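Local structure of chitin deacetylase 1 (Bombyx mori, 5ZNT) at residues A[70-82]-A[91-105]. The protein removes acetyl groups from N-acetyl-D-glucosamine residues of chitin to give chitosan and acetate, using a zinc ion. Sequence-based numbering, arbitrary orientation.
Sequences CDIKATYFVSHKY and THRKGHEIAVHSITH. With ZN (zinc ion), chain C.
The amide N of A99 donates to Y76 O over 2.8 Å, the shortest hydrogen bond between residues 70-82 and 91-105. It is one rung of a parallel pairing in which T75, Y76, F77 and V78 lie beside E97, I98, A99 and V100, the two strands of a beta-alpha-beta unit of the polysaccharide deacetylase domain, linked by helix 85-93. H96 continues the ladder with its side chain: ND1 accepts from A74 N at 3.0 Å, the donor only 5° out of the imidazole plane, while A74 O takes the amide N of E97. This bond suggests that ND1 is unprotonated and that any ring proton probably sits on NE2. CG of H96 stands anti to its carbonyl carbon (chi1 -55°), which swings the ring across to the 70-82 backbone, and the edge of the Y76 ring meets its face in an offset edge-to-face pair, planes at 78°. Y76 CE1 also touches T91 CG2 at 3.5 Å. An alanine in place of H96 is likely to leave A74 N without its acceptor and the Y76 edge without an aromatic face. On the sheet face shared by T75, E97, F77 and A99, F77 CD1 packs against A99 CB at 3.4 Å, with Y168 touching both residues. Where strand 97-100 ends, H101 N still donates to V78 O. H101 NE2 and H105 NE2 each bind zinc at 2.1 Å, and D46 and three waters complete the site. S102 OG donates to H101 O and accepts from H105 N, an ST motif tying the backbone between the two ligands. The pairing thus runs directly into the metal-binding segment, and the water-bearing zinc is consistent with hydrolytic deacetylation in the CE4 family.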
# COMPACT_ATOMS: atom_id res chain seq x y z
N CYS A 70 0.12 -11.39 17.13
CA CYS A 70 0.50 -11.78 15.77
C CYS A 70 1.63 -10.90 15.24
O CYS A 70 1.76 -9.73 15.61
CB CYS A 70 -0.71 -11.69 14.83
SG CYS A 70 -2.12 -12.79 15.32
N ASP A 71 2.42 -11.47 14.32
CA ASP A 71 3.50 -10.73 13.67
C ASP A 71 2.95 -9.47 13.01
O ASP A 71 1.86 -9.48 12.42
CB ASP A 71 4.19 -11.60 12.62
CG ASP A 71 4.88 -12.81 13.24
OD1 ASP A 71 5.41 -12.70 14.36
OD2 ASP A 71 4.93 -13.85 12.59
N ILE A 72 3.70 -8.38 13.11
CA ILE A 72 3.34 -7.17 12.38
C ILE A 72 3.31 -7.47 10.88
O ILE A 72 4.06 -8.32 10.38
CB ILE A 72 4.30 -6.01 12.69
CG1 ILE A 72 5.74 -6.35 12.32
CG2 ILE A 72 4.23 -5.65 14.16
CD1 ILE A 72 6.66 -5.10 12.46
N LYS A 73 2.42 -6.81 10.16
CA LYS A 73 2.22 -7.08 8.74
C LYS A 73 2.35 -5.78 7.95
O LYS A 73 1.94 -4.71 8.42
CB LYS A 73 0.85 -7.69 8.45
CG LYS A 73 0.54 -8.99 9.22
CD LYS A 73 1.59 -10.08 8.92
CE LYS A 73 1.05 -11.45 9.37
NZ LYS A 73 0.59 -11.41 10.80
N ALA A 74 2.89 -5.90 6.73
CA ALA A 74 3.08 -4.78 5.82
C ALA A 74 2.42 -5.10 4.48
O ALA A 74 1.95 -6.22 4.24
CB ALA A 74 4.58 -4.45 5.65
N THR A 75 2.36 -4.10 3.60
CA THR A 75 1.76 -4.21 2.27
C THR A 75 2.82 -3.88 1.23
O THR A 75 3.51 -2.88 1.36
CB THR A 75 0.57 -3.25 2.12
OG1 THR A 75 -0.38 -3.48 3.18
CG2 THR A 75 -0.14 -3.45 0.77
N TYR A 76 2.95 -4.72 0.20
CA TYR A 76 3.96 -4.55 -0.84
C TYR A 76 3.26 -4.21 -2.14
O TYR A 76 2.45 -5.01 -2.63
CB TYR A 76 4.79 -5.83 -1.02
CG TYR A 76 5.67 -6.10 0.18
CD1 TYR A 76 5.15 -6.68 1.33
CD2 TYR A 76 7.02 -5.76 0.16
CE1 TYR A 76 5.95 -6.92 2.44
CE2 TYR A 76 7.84 -6.02 1.27
CZ TYR A 76 7.30 -6.60 2.39
OH TYR A 76 8.09 -6.84 3.47
N PHE A 77 3.52 -3.02 -2.66
CA PHE A 77 3.01 -2.63 -3.98
C PHE A 77 4.09 -3.02 -4.99
O PHE A 77 5.10 -2.33 -5.14
CB PHE A 77 2.68 -1.14 -4.03
CG PHE A 77 1.46 -0.79 -3.21
CD1 PHE A 77 0.18 -0.99 -3.72
CD2 PHE A 77 1.60 -0.30 -1.92
CE1 PHE A 77 -0.94 -0.69 -2.96
CE2 PHE A 77 0.48 0.00 -1.16
CZ PHE A 77 -0.78 -0.20 -1.67
N VAL A 78 3.86 -4.12 -5.69
CA VAL A 78 4.92 -4.81 -6.42
C VAL A 78 4.85 -4.43 -7.88
O VAL A 78 3.78 -4.51 -8.49
CB VAL A 78 4.80 -6.34 -6.24
CG1 VAL A 78 5.91 -7.07 -7.05
CG2 VAL A 78 4.90 -6.70 -4.73
N SER A 79 5.98 -4.01 -8.45
CA SER A 79 6.12 -3.82 -9.88
C SER A 79 6.87 -5.01 -10.47
O SER A 79 7.63 -5.69 -9.78
CB SER A 79 6.88 -2.51 -10.19
OG SER A 79 8.17 -2.51 -9.57
N HIS A 80 6.67 -5.25 -11.78
CA HIS A 80 7.08 -6.53 -12.39
C HIS A 80 8.58 -6.63 -12.59
O HIS A 80 9.19 -7.65 -12.25
CB HIS A 80 6.34 -6.71 -13.72
CG HIS A 80 6.77 -7.92 -14.51
ND1 HIS A 80 6.91 -9.18 -13.96
CD2 HIS A 80 7.07 -8.05 -15.83
CE1 HIS A 80 7.27 -10.04 -14.91
NE2 HIS A 80 7.38 -9.38 -16.05
N LYS A 81 9.21 -5.62 -13.21
CA LYS A 81 10.55 -5.86 -13.75
C LYS A 81 11.53 -6.14 -12.63
O LYS A 81 11.60 -5.40 -11.64
CB LYS A 81 11.03 -4.66 -14.60
CG LYS A 81 12.08 -5.04 -15.65
CD LYS A 81 12.55 -3.77 -16.43
CE LYS A 81 13.42 -4.13 -17.61
NZ LYS A 81 13.77 -2.93 -18.47
N TYR A 82 12.29 -7.24 -12.78
CA TYR A 82 13.29 -7.73 -11.85
C TYR A 82 12.71 -8.34 -10.58
O TYR A 82 13.46 -8.63 -9.65
CB TYR A 82 14.29 -6.64 -11.45
CG TYR A 82 14.86 -5.87 -12.63
CD1 TYR A 82 15.57 -6.53 -13.65
CD2 TYR A 82 14.69 -4.48 -12.72
CE1 TYR A 82 16.10 -5.80 -14.74
CE2 TYR A 82 15.21 -3.76 -13.79
CZ TYR A 82 15.92 -4.42 -14.79
OH TYR A 82 16.42 -3.68 -15.86
N THR A 91 6.70 -13.94 0.90
CA THR A 91 6.18 -12.78 1.61
C THR A 91 4.68 -12.92 1.86
O THR A 91 4.20 -12.62 2.96
CB THR A 91 6.50 -11.53 0.78
OG1 THR A 91 7.92 -11.38 0.68
CG2 THR A 91 5.87 -10.27 1.36
N HIS A 92 3.93 -13.36 0.85
CA HIS A 92 2.50 -13.58 0.99
C HIS A 92 2.22 -14.73 1.96
O HIS A 92 1.35 -14.62 2.83
CB HIS A 92 1.91 -13.88 -0.39
CG HIS A 92 0.41 -13.95 -0.44
ND1 HIS A 92 -0.28 -15.13 -0.24
CD2 HIS A 92 -0.52 -13.01 -0.71
CE1 HIS A 92 -1.58 -14.90 -0.37
NE2 HIS A 92 -1.75 -13.62 -0.66
N ARG A 93 2.99 -15.82 1.85
CA ARG A 93 2.81 -16.95 2.77
C ARG A 93 3.00 -16.51 4.21
O ARG A 93 2.29 -17.00 5.11
CB ARG A 93 3.80 -18.09 2.42
CG ARG A 93 3.58 -19.36 3.25
CD ARG A 93 4.62 -20.42 2.96
NE ARG A 93 5.92 -20.10 3.55
CZ ARG A 93 6.27 -20.40 4.79
NH1 ARG A 93 5.42 -21.01 5.61
NH2 ARG A 93 7.49 -20.06 5.23
N LYS A 94 3.93 -15.57 4.46
CA LYS A 94 4.18 -15.06 5.80
C LYS A 94 3.12 -14.07 6.27
O LYS A 94 3.22 -13.58 7.39
CB LYS A 94 5.56 -14.39 5.87
CG LYS A 94 6.73 -15.40 5.84
CD LYS A 94 6.75 -16.22 7.11
CE LYS A 94 8.05 -17.00 7.23
NZ LYS A 94 8.26 -17.50 8.63
N GLY A 95 2.12 -13.77 5.45
CA GLY A 95 0.99 -12.96 5.89
C GLY A 95 1.05 -11.50 5.52
O GLY A 95 0.17 -10.74 5.94
N HIS A 96 2.06 -11.06 4.77
CA HIS A 96 2.05 -9.71 4.25
C HIS A 96 1.17 -9.64 3.01
O HIS A 96 0.93 -10.64 2.32
CB HIS A 96 3.47 -9.24 3.94
CG HIS A 96 4.39 -9.37 5.12
ND1 HIS A 96 4.35 -8.50 6.19
CD2 HIS A 96 5.35 -10.28 5.41
CE1 HIS A 96 5.26 -8.86 7.08
NE2 HIS A 96 5.87 -9.94 6.63
N GLU A 97 0.64 -8.45 2.75
CA GLU A 97 -0.26 -8.26 1.63
C GLU A 97 0.53 -7.95 0.37
O GLU A 97 1.49 -7.18 0.42
CB GLU A 97 -1.25 -7.13 1.92
CG GLU A 97 -2.14 -6.81 0.72
CD GLU A 97 -3.25 -5.81 1.02
OE1 GLU A 97 -3.38 -5.39 2.19
OE2 GLU A 97 -4.00 -5.46 0.07
N ILE A 98 0.12 -8.54 -0.75
CA ILE A 98 0.72 -8.25 -2.05
C ILE A 98 -0.29 -7.46 -2.86
O ILE A 98 -1.42 -7.91 -3.03
CB ILE A 98 1.12 -9.54 -2.80
CG1 ILE A 98 2.11 -10.34 -1.98
CG2 ILE A 98 1.70 -9.18 -4.20
CD1 ILE A 98 3.42 -9.61 -1.66
N ALA A 99 0.12 -6.29 -3.35
CA ALA A 99 -0.71 -5.43 -4.18
C ALA A 99 0.06 -5.09 -5.45
O ALA A 99 1.25 -5.43 -5.57
CB ALA A 99 -1.11 -4.13 -3.43
N VAL A 100 -0.58 -4.42 -6.43
CA VAL A 100 0.07 -4.22 -7.73
C VAL A 100 0.52 -2.77 -7.87
O VAL A 100 -0.15 -1.83 -7.41
CB VAL A 100 -0.81 -4.64 -8.92
CG1 VAL A 100 -1.28 -6.10 -8.77
CG2 VAL A 100 -1.99 -3.69 -9.14
N HIS A 101 1.64 -2.61 -8.56
CA HIS A 101 2.30 -1.34 -8.82
C HIS A 101 2.71 -1.26 -10.29
O HIS A 101 3.70 -0.61 -10.64
CB HIS A 101 3.51 -1.20 -7.89
CG HIS A 101 4.12 0.17 -7.83
ND1 HIS A 101 3.37 1.32 -7.72
CD2 HIS A 101 5.42 0.57 -7.81
CE1 HIS A 101 4.19 2.37 -7.66
NE2 HIS A 101 5.44 1.94 -7.71
N SER A 102 1.97 -1.97 -11.16
CA SER A 102 2.05 -2.00 -12.63
C SER A 102 3.11 -2.97 -13.18
O SER A 102 4.02 -3.41 -12.46
CB SER A 102 2.29 -0.61 -13.23
OG SER A 102 3.67 -0.32 -13.29
N ILE A 103 2.98 -3.30 -14.46
CA ILE A 103 3.98 -4.13 -15.15
C ILE A 103 5.21 -3.30 -15.51
O ILE A 103 6.34 -3.67 -15.19
CB ILE A 103 3.35 -4.76 -16.40
CG1 ILE A 103 2.34 -5.84 -15.99
CG2 ILE A 103 4.48 -5.32 -17.34
CD1 ILE A 103 1.58 -6.48 -17.18
N THR A 104 5.01 -2.17 -16.18
CA THR A 104 6.14 -1.45 -16.76
C THR A 104 6.76 -0.41 -15.83
O THR A 104 7.93 -0.06 -16.04
CB THR A 104 5.73 -0.71 -18.05
OG1 THR A 104 4.91 0.41 -17.71
CG2 THR A 104 4.97 -1.63 -19.01
N HIS A 105 6.03 0.10 -14.84
CA HIS A 105 6.49 1.26 -14.06
C HIS A 105 6.99 2.38 -14.99
O HIS A 105 8.00 3.04 -14.72
CB HIS A 105 7.59 0.85 -13.06
CG HIS A 105 7.64 1.71 -11.83
ND1 HIS A 105 8.24 2.95 -11.81
CD2 HIS A 105 7.16 1.50 -10.58
CE1 HIS A 105 8.15 3.45 -10.59
NE2 HIS A 105 7.48 2.60 -9.83
ZN ZN C . 7.32 2.89 -7.76
O HOH W 1 8.82 -10.02 3.46
O HOH W 2 6.78 3.97 -5.82
O HOH W 3 6.30 4.95 -7.95
O HOH W 4 9.20 3.92 -7.59